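Local coordinates for uncharacterized protein (Bacteroides ovatus, PDB 4FXT), which is of unknown function but belongs to the DUF3823 family, pairing a transthyretin-like N-terminal domain with a C-terminal domain of the E-set type, at residues P96-R101 with V181-D186; F105-N110 with I165-G170; A123-E128 with S185-E190. All blocks are in the same frame, centred on the assembly; numbering follows the deposited sequence.

Overall arrangement
All three contacts lie in the C-terminal beta domain. Contact 1 is its buried part: residues 96-101 and 181-186 face each other from two different sheets, joined by apolar side chains without a hydrogen bond. The centre of contact 3 lies about 8 Å from that of contact 1, and the two share Ser185 and Asp186; in contact 3 strands 127-135 and 176-185, neighbours in one sheet, run out into loops, and backbone and carboxylate hydrogen bonds join some hydrocarbon packing by Lys187. Contact 2 sits about 29 Å from contact 3, centre to centre, at the far end of strand 98-108, which contact 1 also uses. It combines one backbone bond and a buried isoleucine, Ile167, with exposed polar groups.

Contact 1. Residues P96-R101 with V181-D186; sequences PYFFVR and VGVKSD
Tyr97 meets Ser185 near the root of its side chain, with Tyr97 CB 3.6 Å from Ser185 OG and ring atom CD2 skirting the same oxygen; between the two segments this is a van der Waals contact. The phenol end is carried well past this point and its OH hydrogen-bonds to Arg74, while Ser185 OG accepts a hydrogen bond from Lys187 N. Phe98, first residue of the strand, has CG anti to its carbonyl carbon (chi1 -70°), which swings the ring toward the Ser185 end. Ser185 CB then lies at the ring edge, near its plane, 3.6 Å from Phe98 CD1. Nearer the backbone, Phe98 CB rests on Val183 CG1 at 3.6 Å, the two side chains crossing at roughly a right angle.

The two strands belong to different sheets and run antiparallel at 170°, their axes 7.3 Å apart at the closest, with no hydrogen bond between them: this is face-to-face packing across a beta sandwich, in keeping with the E-set clan. Phe99 points the other way, its ring making an edge-to-face contact with Tyr16 of strand 7-16. Val100 returns to the interface and divides its methyls: CG2 reaches Val183 CG1 at 3.5 Å, and CG1 touches Val181 CG1 at 4.0 Å. Val183 CG1 stands between its own backbone N and carbonyl carbon (chi1 52°), a setting that brings this one methyl against both Phe98 CB and Val100 CG2. Arg101, beyond the interface, forms a salt bridge with Asp17.

Contact 2. Residues F105-N110 with I165-G170; sequences FAKNGN and IEIPSG
Ile167 N gives its hydrogen to Asn110 O over 2.8 Å in a nearly straight bond (171° at the hydrogen), and the close part of the contact gathers round this carbonyl. Glu166 CA sends a C-H toward the same oxygen from 3.5 Å, and Ile167 CG1 lies equally near to it. The isoleucine has CG1 anti to its own carbonyl carbon (chi1 -54°), which sets CG1 beside the Asn110 carbonyl, and the extended second torsion carries CD1 on to Lys107 NZ, 3.8 Å away; the two side chains cross at about a right angle. Lys107 runs out extended and bends only at its last torsion, where NZ donates to Gly109 O at 2.8 Å, nearly in line with that C=O, tying the strand to its own turn.

The turn is the tip of the beta hairpin made by strands 98-108 and 111-120. Gly109 adopts a positive phi here, which favours glycine, and because strand 160-166 pairs with the far side of strand 111-120, the Asn110-Ile167 bond carries that ladder on, two residues along each chain segment from the bond of Ile112 with Ile165. Ile167 also packs on Ile112.

The outer side is much looser. Asn110 ND2 only approaches Glu166 OE1, at 3.5 Å, with amide and carboxylate planes turned 37° apart, and both residues are exposed to solvent. Glu166 OE1 has a second, weak partner in Lys111, a long ion pair.

Contact 3. Residues A123-E128 with S185-E190; sequences ANANME and SDKSSE
The Asp186 carboxylate takes the backbone N of Asn126 from above its plane: the donor stands 48° out of it, 2.8 Å from Asp186 OD1. Beside this group lies the Asn126 side chain, with Asn126 CB near Asp186 OD2. A second flat group, the Glu128 carboxylate, stands at 66° to that of Asp186 and brings OE2 to 3.3 Å from Asp186 CA. The other oxygen of Glu128, OE1, forms a salt bridge with Lys184, whose ammonium also donates to Ser185 O and Ser188 O.

Asp186 N in turn donates to Asn126 O at 2.9 Å, so Asp186 grips both polar backbone atoms of Asn126. These bonds sit at the end of one sheet, where the neighbouring antiparallel strands 127-135 and 176-185 run out into loops; selenomethionine Met127 and Ser185 form a non-hydrogen-bonded pair there, their side chains diverging. Ser185 begins an ST turn as the chain leaves the strand. An alanine in place of Asp186 removes the carboxylate, which would probably leave Asn126 N without its mate and the Lys187 ammonium freer to turn.

Lys187 lies along the loop that leads into strand 127-135. Its CG, anti to the carbonyl carbon, lies 3.9 Å from Ala125 CB; the bend at the second torsion then turns the rest of the chain, which crosses Asn124 at about a right angle, Lys187 CE passing 3.6 Å from Asn124 ND2. Lys187 NZ comes back to 3.7 Å from Asp186 OD2, a long salt bridge. On its inner side Ala125 packs on Phe98.

Contact 1. Residues P96-R101 with V181-D186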
ATOM      1  N   PRO A  96       8.061   1.958  -5.749  1.00 50.11           N
ATOM      2  CA  PRO A  96       8.275   1.156  -4.529  1.00 48.63           C
ATOM      3  C   PRO A  96       9.627   0.434  -4.542  1.00 52.80           C
ATOM      4  O   PRO A  96      10.210   0.234  -5.619  1.00 51.90           O
ATOM      5  CB  PRO A  96       7.120   0.139  -4.550  1.00 48.58           C
ATOM      6  CG  PRO A  96       6.284   0.468  -5.708  1.00 52.56           C
ATOM      7  CD  PRO A  96       7.018   1.360  -6.609  1.00 50.38           C
ATOM      8  N   TYR A  97      10.144   0.059  -3.348  1.00 48.28           N
ATOM      9  CA  TYR A  97      11.422  -0.652  -3.293  1.00 47.16           C
ATOM     10  C   TYR A  97      11.170  -2.081  -3.770  1.00 52.57           C
ATOM     11  O   TYR A  97      11.844  -2.587  -4.678  1.00 53.92           O
ATOM     12  CB  TYR A  97      12.029  -0.573  -1.897  1.00 46.93           C
ATOM     13  CG  TYR A  97      12.290   0.861  -1.474  1.00 49.01           C
ATOM     14  CD1 TYR A  97      13.368   1.574  -1.987  1.00 52.67           C
ATOM     15  CD2 TYR A  97      11.470   1.500  -0.543  1.00 48.44           C
ATOM     16  CE1 TYR A  97      13.597   2.899  -1.627  1.00 54.38           C
ATOM     17  CE2 TYR A  97      11.701   2.818  -0.159  1.00 49.78           C
ATOM     18  CZ  TYR A  97      12.775   3.512  -0.700  1.00 59.03           C
ATOM     19  OH  TYR A  97      13.068   4.807  -0.336  1.00 63.22           O
ATOM     20  N   PHE A  98      10.100  -2.659  -3.242  1.00 48.59           N
ATOM     21  CA  PHE A  98       9.526  -3.944  -3.587  1.00 48.04           C
ATOM     22  C   PHE A  98       8.048  -3.757  -3.856  1.00 49.61           C
ATOM     23  O   PHE A  98       7.401  -2.932  -3.177  1.00 50.60           O
ATOM     24  CB  PHE A  98       9.777  -4.968  -2.477  1.00 50.13           C
ATOM     25  CG  PHE A  98      11.205  -5.417  -2.313  1.00 52.36           C
ATOM     26  CD1 PHE A  98      12.078  -4.721  -1.489  1.00 56.88           C
ATOM     27  CD2 PHE A  98      11.667  -6.555  -2.953  1.00 55.03           C
ATOM     28  CE1 PHE A  98      13.400  -5.138  -1.330  1.00 59.30           C
ATOM     29  CE2 PHE A  98      12.980  -6.987  -2.776  1.00 59.82           C
ATOM     30  CZ  PHE A  98      13.844  -6.265  -1.978  1.00 59.40           C
ATOM     31  N   PHE A  99       7.520  -4.464  -4.867  1.00 43.30           N
ATOM     32  CA  PHE A  99       6.110  -4.333  -5.226  1.00 41.99           C
ATOM     33  C   PHE A  99       5.417  -5.701  -5.167  1.00 43.66           C
ATOM     34  O   PHE A  99       6.006  -6.711  -5.564  1.00 42.45           O
ATOM     35  CB  PHE A  99       5.975  -3.694  -6.618  1.00 44.71           C
ATOM     36  CG  PHE A  99       4.560  -3.503  -7.130  1.00 46.30           C
ATOM     37  CD1 PHE A  99       3.697  -2.579  -6.530  1.00 50.13           C
ATOM     38  CD2 PHE A  99       4.113  -4.187  -8.245  1.00 48.85           C
ATOM     39  CE1 PHE A  99       2.390  -2.395  -7.004  1.00 51.23           C
ATOM     40  CE2 PHE A  99       2.817  -3.985  -8.737  1.00 53.21           C
ATOM     41  CZ  PHE A  99       1.963  -3.087  -8.117  1.00 51.13           C
ATOM     42  N   VAL A 100       4.181  -5.728  -4.625  1.00 39.87           N
ATOM     43  CA  VAL A 100       3.383  -6.960  -4.528  1.00 39.22           C
ATOM     44  C   VAL A 100       2.277  -6.926  -5.586  1.00 40.93           C
ATOM     45  O   VAL A 100       1.452  -6.004  -5.553  1.00 40.57           O
ATOM     46  CB  VAL A 100       2.777  -7.198  -3.106  1.00 40.47           C
ATOM     47  CG1 VAL A 100       2.253  -8.633  -2.988  1.00 39.58           C
ATOM     48  CG2 VAL A 100       3.810  -6.947  -2.010  1.00 38.91           C
ATOM     49  N   ARG A 101       2.256  -7.907  -6.511  1.00 36.22           N
ATOM     50  CA  ARG A 101       1.138  -8.003  -7.504  1.00 36.43           C
ATOM     51  C   ARG A 101       0.554  -9.436  -7.641  1.00 39.97           C
ATOM     52  O   ARG A 101       1.082 -10.426  -7.111  1.00 38.37           O
ATOM     53  CB  ARG A 101       1.553  -7.544  -8.917  1.00 35.77           C
ATOM     54  CG  ARG A 101       2.420  -8.550  -9.696  1.00 41.71           C
ATOM     55  CD  ARG A 101       2.804  -7.966 -11.027  1.00 50.03           C
ATOM     56  NE  ARG A 101       3.752  -6.858 -10.882  1.00 52.91           N
ATOM     57  CZ  ARG A 101       3.833  -5.825 -11.714  1.00 66.03           C
ATOM     58  NH1 ARG A 101       2.959  -5.693 -12.713  1.00 38.83           N
ATOM     59  NH2 ARG A 101       4.758  -4.887 -11.527  1.00 58.33           N
ATOM     60  N   VAL A 181      -0.985  -9.238   1.759  1.00 38.36           N
ATOM     61  CA  VAL A 181       0.432  -9.612   1.675  1.00 37.15           C
ATOM     62  C   VAL A 181       1.257  -8.332   1.746  1.00 40.41           C
ATOM     63  O   VAL A 181       0.927  -7.372   1.048  1.00 39.33           O
ATOM     64  CB  VAL A 181       0.763 -10.451   0.397  1.00 40.39           C
ATOM     65  CG1 VAL A 181       2.216 -10.873   0.374  1.00 39.37           C
ATOM     66  CG2 VAL A 181      -0.134 -11.669   0.266  1.00 40.85           C
ATOM     67  N   GLY A 182       2.300  -8.324   2.588  1.00 36.56           N
ATOM     68  CA  GLY A 182       3.181  -7.175   2.772  1.00 35.86           C
ATOM     69  C   GLY A 182       4.633  -7.523   2.597  1.00 42.14           C
ATOM     70  O   GLY A 182       5.054  -8.576   3.048  1.00 42.62           O
ATOM     71  N   VAL A 183       5.423  -6.672   1.954  1.00 42.57           N
ATOM     72  CA  VAL A 183       6.881  -6.906   1.845  1.00 44.80           C
ATOM     73  C   VAL A 183       7.591  -5.658   2.397  1.00 47.15           C
ATOM     74  O   VAL A 183       7.260  -4.549   1.977  1.00 45.78           O
ATOM     75  CB  VAL A 183       7.397  -7.294   0.413  1.00 50.68           C
ATOM     76  CG1 VAL A 183       6.925  -6.312  -0.646  1.00 52.36           C
ATOM     77  CG2 VAL A 183       8.910  -7.427   0.362  1.00 50.65           C
ATOM     78  N   LYS A 184       8.542  -5.847   3.350  1.00 43.63           N
ATOM     79  CA  LYS A 184       9.323  -4.750   3.934  1.00 42.66           C
ATOM     80  C   LYS A 184      10.777  -4.787   3.474  1.00 49.44           C
ATOM     81  O   LYS A 184      11.402  -5.852   3.490  1.00 51.43           O
ATOM     82  CB  LYS A 184       9.285  -4.775   5.454  1.00 43.38           C
ATOM     83  CG  LYS A 184       9.858  -3.475   5.993  1.00 61.41           C
ATOM     84  CD  LYS A 184       9.980  -3.419   7.470  1.00 55.67           C
ATOM     85  CE  LYS A 184      10.567  -2.112   7.879  1.00 42.48           C
ATOM     86  NZ  LYS A 184      11.914  -1.913   7.348  1.00 66.04           N
ATOM     87  N   SER A 185      11.313  -3.619   3.070  1.00 47.59           N
ATOM     88  CA  SER A 185      12.723  -3.436   2.663  1.00 47.69           C
ATOM     89  C   SER A 185      13.491  -2.730   3.753  1.00 53.63           C
ATOM     90  O   SER A 185      12.883  -2.227   4.696  1.00 53.65           O
ATOM     91  CB  SER A 185      12.831  -2.647   1.364  1.00 48.35           C
ATOM     92  OG  SER A 185      12.472  -1.289   1.562  1.00 55.04           O
ATOM     93  N   ASP A 186      14.807  -2.632   3.594  1.00 52.34           N
ATOM     94  CA  ASP A 186      15.698  -1.953   4.527  1.00 54.06           C
ATOM     95  C   ASP A 186      15.721  -0.445   4.259  1.00 59.91           C
ATOM     96  O   ASP A 186      16.437   0.281   4.978  1.00 63.88           O
ATOM     97  CB  ASP A 186      17.135  -2.536   4.424  1.00 57.42           C
ATOM     98  CG  ASP A 186      17.880  -2.348   3.096  1.00 72.92           C
ATOM     99  OD1 ASP A 186      17.214  -2.152   2.056  1.00 74.46           O
ATOM    100  OD2 ASP A 186      19.129  -2.461   3.091  1.00 83.41           O
TER

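Contact 2. Residues F105-N110 with I165-G170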
ATOM      1  N   PHE A 105      -6.441 -15.104  -2.760  1.00 45.36           N
ATOM      2  CA  PHE A 105      -6.597 -15.864  -1.527  1.00 45.64           C
ATOM      3  C   PHE A 105      -7.756 -16.840  -1.631  1.00 51.35           C
ATOM      4  O   PHE A 105      -8.738 -16.575  -2.348  1.00 50.93           O
ATOM      5  CB  PHE A 105      -6.822 -14.939  -0.332  1.00 46.93           C
ATOM      6  CG  PHE A 105      -5.768 -13.890  -0.108  1.00 47.43           C
ATOM      7  CD1 PHE A 105      -4.615 -14.185   0.606  1.00 51.08           C
ATOM      8  CD2 PHE A 105      -5.939 -12.598  -0.581  1.00 48.64           C
ATOM      9  CE1 PHE A 105      -3.635 -13.200   0.823  1.00 51.08           C
ATOM     10  CE2 PHE A 105      -4.959 -11.619  -0.371  1.00 51.31           C
ATOM     11  CZ  PHE A 105      -3.818 -11.923   0.337  1.00 49.19           C
ATOM     12  N   ALA A 106      -7.646 -17.974  -0.906  1.00 47.34           N
ATOM     13  CA  ALA A 106      -8.677 -18.993  -0.876  1.00 48.75           C
ATOM     14  C   ALA A 106      -8.681 -19.726   0.439  1.00 52.72           C
ATOM     15  O   ALA A 106      -7.631 -20.015   0.989  1.00 52.58           O
ATOM     16  CB  ALA A 106      -8.465 -19.978  -2.011  1.00 51.51           C
ATOM     17  N   LYS A 107      -9.858 -20.032   0.953  1.00 51.67           N
ATOM     18  CA  LYS A 107      -9.987 -20.836   2.170  1.00 52.03           C
ATOM     19  C   LYS A 107      -9.822 -22.298   1.764  1.00 61.02           C
ATOM     20  O   LYS A 107     -10.450 -22.739   0.797  1.00 63.39           O
ATOM     21  CB  LYS A 107     -11.330 -20.570   2.913  1.00 52.48           C
ATOM     22  CG  LYS A 107     -11.599 -21.506   4.092  1.00 45.47           C
ATOM     23  CD  LYS A 107     -13.033 -21.362   4.608  1.00 61.72           C
ATOM     24  CE  LYS A 107     -13.495 -22.412   5.602  1.00 67.69           C
ATOM     25  NZ  LYS A 107     -12.748 -22.365   6.893  1.00 77.27           N
ATOM     26  N   ASN A 108      -8.916 -23.009   2.446  1.00 58.17           N
ATOM     27  CA  ASN A 108      -8.647 -24.432   2.267  1.00 58.68           C
ATOM     28  C   ASN A 108      -8.518 -25.013   3.654  1.00 60.76           C
ATOM     29  O   ASN A 108      -7.474 -24.852   4.293  1.00 59.61           O
ATOM     30  CB  ASN A 108      -7.425 -24.683   1.368  1.00 57.68           C
ATOM     31  CG  ASN A 108      -7.681 -24.352  -0.092  1.00 86.46           C
ATOM     32  OD1 ASN A 108      -8.724 -24.717  -0.677  1.00 85.37           O
ATOM     33  ND2 ASN A 108      -6.696 -23.734  -0.744  1.00 72.18           N
ATOM     34  N   GLY A 109      -9.641 -25.539   4.150  1.00 56.76           N
ATOM     35  CA  GLY A 109      -9.746 -26.105   5.484  1.00 57.66           C
ATOM     36  C   GLY A 109      -9.750 -25.031   6.547  1.00 63.55           C
ATOM     37  O   GLY A 109     -10.602 -24.136   6.522  1.00 61.72           O
ATOM     38  N   ASN A 110      -8.761 -25.102   7.476  1.00 63.08           N
ATOM     39  CA  ASN A 110      -8.562 -24.113   8.546  1.00 62.89           C
ATOM     40  C   ASN A 110      -7.471 -23.121   8.133  1.00 65.64           C
ATOM     41  O   ASN A 110      -6.885 -22.442   8.989  1.00 66.44           O
ATOM     42  CB  ASN A 110      -8.199 -24.805   9.877  1.00 67.42           C
ATOM     43  CG  ASN A 110      -6.869 -25.568   9.865  1.00107.18           C
ATOM     44  OD1 ASN A 110      -6.453 -26.173   8.858  1.00 96.61           O
ATOM     45  ND2 ASN A 110      -6.184 -25.595  11.012  1.00106.06           N
ATOM     46  N   ILE A 165      -1.597 -19.573   5.672  1.00 47.46           N
ATOM     47  CA  ILE A 165      -1.733 -19.012   7.016  1.00 45.86           C
ATOM     48  C   ILE A 165      -2.974 -19.630   7.651  1.00 52.63           C
ATOM     49  O   ILE A 165      -4.023 -19.720   7.011  1.00 54.20           O
ATOM     50  CB  ILE A 165      -1.777 -17.454   6.990  1.00 46.41           C
ATOM     51  CG1 ILE A 165      -1.797 -16.857   8.424  1.00 45.23           C
ATOM     52  CG2 ILE A 165      -2.922 -16.923   6.107  1.00 45.08           C
ATOM     53  CD1 ILE A 165      -1.557 -15.410   8.525  1.00 42.69           C
ATOM     54  N   GLU A 166      -2.846 -20.074   8.903  1.00 49.11           N
ATOM     55  CA  GLU A 166      -3.933 -20.680   9.649  1.00 49.27           C
ATOM     56  C   GLU A 166      -4.940 -19.599  10.149  1.00 53.07           C
ATOM     57  O   GLU A 166      -4.541 -18.561  10.678  1.00 49.89           O
ATOM     58  CB  GLU A 166      -3.366 -21.478  10.819  1.00 51.43           C
ATOM     59  CG  GLU A 166      -4.417 -22.310  11.529  1.00 71.93           C
ATOM     60  CD  GLU A 166      -3.871 -23.324  12.513  1.00109.87           C
ATOM     61  OE1 GLU A 166      -3.125 -24.236  12.084  1.00126.24           O
ATOM     62  OE2 GLU A 166      -4.316 -23.295  13.679  1.00103.67           O
ATOM     63  N   ILE A 167      -6.249 -19.877   9.982  1.00 51.47           N
ATOM     64  CA  ILE A 167      -7.330 -18.997  10.404  1.00 50.99           C
ATOM     65  C   ILE A 167      -7.363 -19.001  11.944  1.00 60.39           C
ATOM     66  O   ILE A 167      -7.481 -20.082  12.541  1.00 64.06           O
ATOM     67  CB  ILE A 167      -8.686 -19.417   9.770  1.00 53.81           C
ATOM     68  CG1 ILE A 167      -8.601 -19.505   8.251  1.00 53.38           C
ATOM     69  CG2 ILE A 167      -9.795 -18.471  10.202  1.00 53.55           C
ATOM     70  CD1 ILE A 167      -9.806 -20.120   7.543  1.00 56.72           C
ATOM     71  N   PRO A 168      -7.211 -17.831  12.602  1.00 57.37           N
ATOM     72  CA  PRO A 168      -7.193 -17.814  14.074  1.00 59.90           C
ATOM     73  C   PRO A 168      -8.589 -18.098  14.678  1.00 71.14           C
ATOM     74  O   PRO A 168      -9.609 -17.974  13.993  1.00 71.80           O
ATOM     75  CB  PRO A 168      -6.714 -16.392  14.407  1.00 60.21           C
ATOM     76  CG  PRO A 168      -7.115 -15.574  13.242  1.00 62.59           C
ATOM     77  CD  PRO A 168      -7.005 -16.478  12.045  1.00 57.71           C
ATOM     78  N   SER A 169      -8.609 -18.495  15.970  1.00 71.37           N
ATOM     79  CA  SER A 169      -9.800 -18.846  16.746  1.00 74.53           C
ATOM     80  C   SER A 169     -10.884 -17.746  16.700  1.00 78.53           C
ATOM     81  O   SER A 169     -12.076 -18.040  16.560  1.00 78.19           O
ATOM     82  CB  SER A 169      -9.425 -19.113  18.203  1.00 81.96           C
ATOM     83  OG  SER A 169      -8.828 -17.980  18.821  1.00 94.91           O
ATOM     84  N   GLY A 170     -10.461 -16.501  16.809  1.00 75.52           N
ATOM     85  CA  GLY A 170     -11.384 -15.379  16.805  1.00 76.89           C
ATOM     86  C   GLY A 170     -11.869 -14.937  15.438  1.00 79.69           C
ATOM     87  O   GLY A 170     -12.474 -13.869  15.328  1.00 80.51           O
TER

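Contact 3. Residues A123-E128 with S185-E190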
ATOM      1  N   ALA A 123      17.022  -1.701  -7.175  1.00 62.36           N
ATOM      2  CA  ALA A 123      18.120  -2.687  -7.148  1.00 63.42           C
ATOM      3  C   ALA A 123      18.987  -2.576  -5.868  1.00 68.12           C
ATOM      4  O   ALA A 123      19.536  -3.575  -5.383  1.00 66.47           O
ATOM      5  CB  ALA A 123      19.005  -2.510  -8.372  1.00 66.34           C
ATOM      6  N   ASN A 124      19.110  -1.351  -5.368  1.00 66.05           N
ATOM      7  CA  ASN A 124      19.818  -0.920  -4.178  1.00 66.73           C
ATOM      8  C   ASN A 124      19.206  -1.528  -2.885  1.00 70.20           C
ATOM      9  O   ASN A 124      19.956  -1.816  -1.948  1.00 71.69           O
ATOM     10  CB  ASN A 124      19.720   0.612  -4.149  1.00 69.95           C
ATOM     11  CG  ASN A 124      20.209   1.275  -2.902  1.00105.11           C
ATOM     12  OD1 ASN A 124      21.300   0.963  -2.399  1.00 96.87           O
ATOM     13  ND2 ASN A 124      19.421   2.250  -2.414  1.00 99.53           N
ATOM     14  N   ALA A 125      17.853  -1.679  -2.838  1.00 63.79           N
ATOM     15  CA  ALA A 125      17.066  -2.149  -1.686  1.00 62.56           C
ATOM     16  C   ALA A 125      17.298  -3.621  -1.379  1.00 66.45           C
ATOM     17  O   ALA A 125      17.588  -4.408  -2.273  1.00 66.92           O
ATOM     18  CB  ALA A 125      15.582  -1.932  -1.938  1.00 62.04           C
ATOM     19  N   ASN A 126      17.116  -3.991  -0.097  1.00 60.50           N
ATOM     20  CA  ASN A 126      17.276  -5.353   0.394  1.00 57.87           C
ATOM     21  C   ASN A 126      16.056  -5.737   1.191  1.00 57.50           C
ATOM     22  O   ASN A 126      15.552  -4.958   2.002  1.00 57.83           O
ATOM     23  CB  ASN A 126      18.547  -5.474   1.213  1.00 57.10           C
ATOM     24  CG  ASN A 126      19.802  -5.215   0.417  1.00 78.76           C
ATOM     25  OD1 ASN A 126      20.594  -4.350   0.776  1.00 78.43           O
ATOM     26  ND2 ASN A 126      19.977  -5.890  -0.725  1.00 73.28           N
HETATM   27  N   MSE A 127      15.563  -6.938   0.919  1.00 50.50           N
HETATM   28  CA  MSE A 127      14.333  -7.500   1.493  1.00 46.23           C
HETATM   29  C   MSE A 127      14.559  -7.872   2.955  1.00 48.80           C
HETATM   30  O   MSE A 127      15.566  -8.525   3.266  1.00 46.63           O
HETATM   31  CB  MSE A 127      13.933  -8.718   0.644  1.00 46.52           C
HETATM   32  CG  MSE A 127      12.835  -9.572   1.214  1.00 50.72           C
HETATM   33 SE   MSE A 127      12.010 -10.791  -0.092  0.75 56.32          SE
HETATM   34  CE  MSE A 127      13.591 -11.664  -1.046  1.00 54.89           C
ATOM     35  N   GLU A 128      13.634  -7.412   3.859  1.00 46.29           N
ATOM     36  CA  GLU A 128      13.715  -7.712   5.310  1.00 46.78           C
ATOM     37  C   GLU A 128      12.769  -8.818   5.698  1.00 52.05           C
ATOM     38  O   GLU A 128      13.143  -9.697   6.492  1.00 53.51           O
ATOM     39  CB  GLU A 128      13.440  -6.508   6.216  1.00 48.00           C
ATOM     40  CG  GLU A 128      14.510  -5.424   6.229  1.00 59.10           C
ATOM     41  CD  GLU A 128      14.274  -4.342   7.275  1.00 79.83           C
ATOM     42  OE1 GLU A 128      13.242  -4.430   7.984  1.00 65.12           O
ATOM     43  OE2 GLU A 128      15.134  -3.436   7.420  1.00 64.07           O
ATOM     44  N   SER A 185      11.313  -3.619   3.070  1.00 47.59           N
ATOM     45  CA  SER A 185      12.723  -3.436   2.663  1.00 47.69           C
ATOM     46  C   SER A 185      13.491  -2.730   3.753  1.00 53.63           C
ATOM     47  O   SER A 185      12.883  -2.227   4.696  1.00 53.65           O
ATOM     48  CB  SER A 185      12.831  -2.647   1.364  1.00 48.35           C
ATOM     49  OG  SER A 185      12.472  -1.289   1.562  1.00 55.04           O
ATOM     50  N   ASP A 186      14.807  -2.632   3.594  1.00 52.34           N
ATOM     51  CA  ASP A 186      15.698  -1.953   4.527  1.00 54.06           C
ATOM     52  C   ASP A 186      15.721  -0.445   4.259  1.00 59.91           C
ATOM     53  O   ASP A 186      16.437   0.281   4.978  1.00 63.88           O
ATOM     54  CB  ASP A 186      17.135  -2.536   4.424  1.00 57.42           C
ATOM     55  CG  ASP A 186      17.880  -2.348   3.096  1.00 72.92           C
ATOM     56  OD1 ASP A 186      17.214  -2.152   2.056  1.00 74.46           O
ATOM     57  OD2 ASP A 186      19.129  -2.461   3.091  1.00 83.41           O
ATOM     58  N   LYS A 187      14.961   0.034   3.227  1.00 52.76           N
ATOM     59  CA  LYS A 187      15.005   1.445   2.817  1.00 52.85           C
ATOM     60  C   LYS A 187      13.756   2.252   3.300  1.00 55.86           C
ATOM     61  O   LYS A 187      13.716   3.474   3.143  1.00 57.76           O
ATOM     62  CB  LYS A 187      15.134   1.561   1.280  1.00 53.99           C
ATOM     63  CG  LYS A 187      16.362   0.861   0.661  1.00 61.58           C
ATOM     64  CD  LYS A 187      17.729   1.310   1.230  1.00 61.07           C
ATOM     65  CE  LYS A 187      18.857   0.462   0.711  1.00 62.26           C
ATOM     66  NZ  LYS A 187      20.090   0.699   1.498  1.00 82.98           N
ATOM     67  N   SER A 188      12.794   1.600   3.938  1.00 50.97           N
ATOM     68  CA  SER A 188      11.587   2.223   4.489  1.00 49.63           C
ATOM     69  C   SER A 188      11.165   1.527   5.778  1.00 53.97           C
ATOM     70  O   SER A 188      11.339   0.314   5.897  1.00 54.22           O
ATOM     71  CB  SER A 188      10.436   2.194   3.480  1.00 48.33           C
ATOM     72  OG  SER A 188       9.277   2.804   4.034  1.00 45.92           O
ATOM     73  N   SER A 189      10.561   2.288   6.714  1.00 50.45           N
ATOM     74  CA  SER A 189      10.051   1.789   7.997  1.00 49.69           C
ATOM     75  C   SER A 189       8.675   1.120   7.804  1.00 52.22           C
ATOM     76  O   SER A 189       8.137   0.481   8.720  1.00 51.49           O
ATOM     77  CB  SER A 189       9.962   2.928   9.009  1.00 53.25           C
ATOM     78  OG  SER A 189       9.221   4.017   8.488  1.00 63.03           O
ATOM     79  N   GLU A 190       8.180   1.166   6.576  1.00 48.29           N
ATOM     80  CA  GLU A 190       6.867   0.673   6.238  1.00 47.89           C
ATOM     81  C   GLU A 190       6.916  -0.490   5.268  1.00 49.16           C
ATOM     82  O   GLU A 190       7.777  -0.557   4.412  1.00 48.99           O
ATOM     83  CB  GLU A 190       6.092   1.856   5.583  1.00 49.99           C
ATOM     84  CG  GLU A 190       4.600   1.838   5.787  1.00 54.34           C
ATOM     85  CD  GLU A 190       4.231   1.909   7.254  1.00 79.99           C
ATOM     86  OE1 GLU A 190       4.883   2.636   8.053  1.00 35.21           O
ATOM     87  OE2 GLU A 190       3.238   1.229   7.590  1.00 89.44           O
TER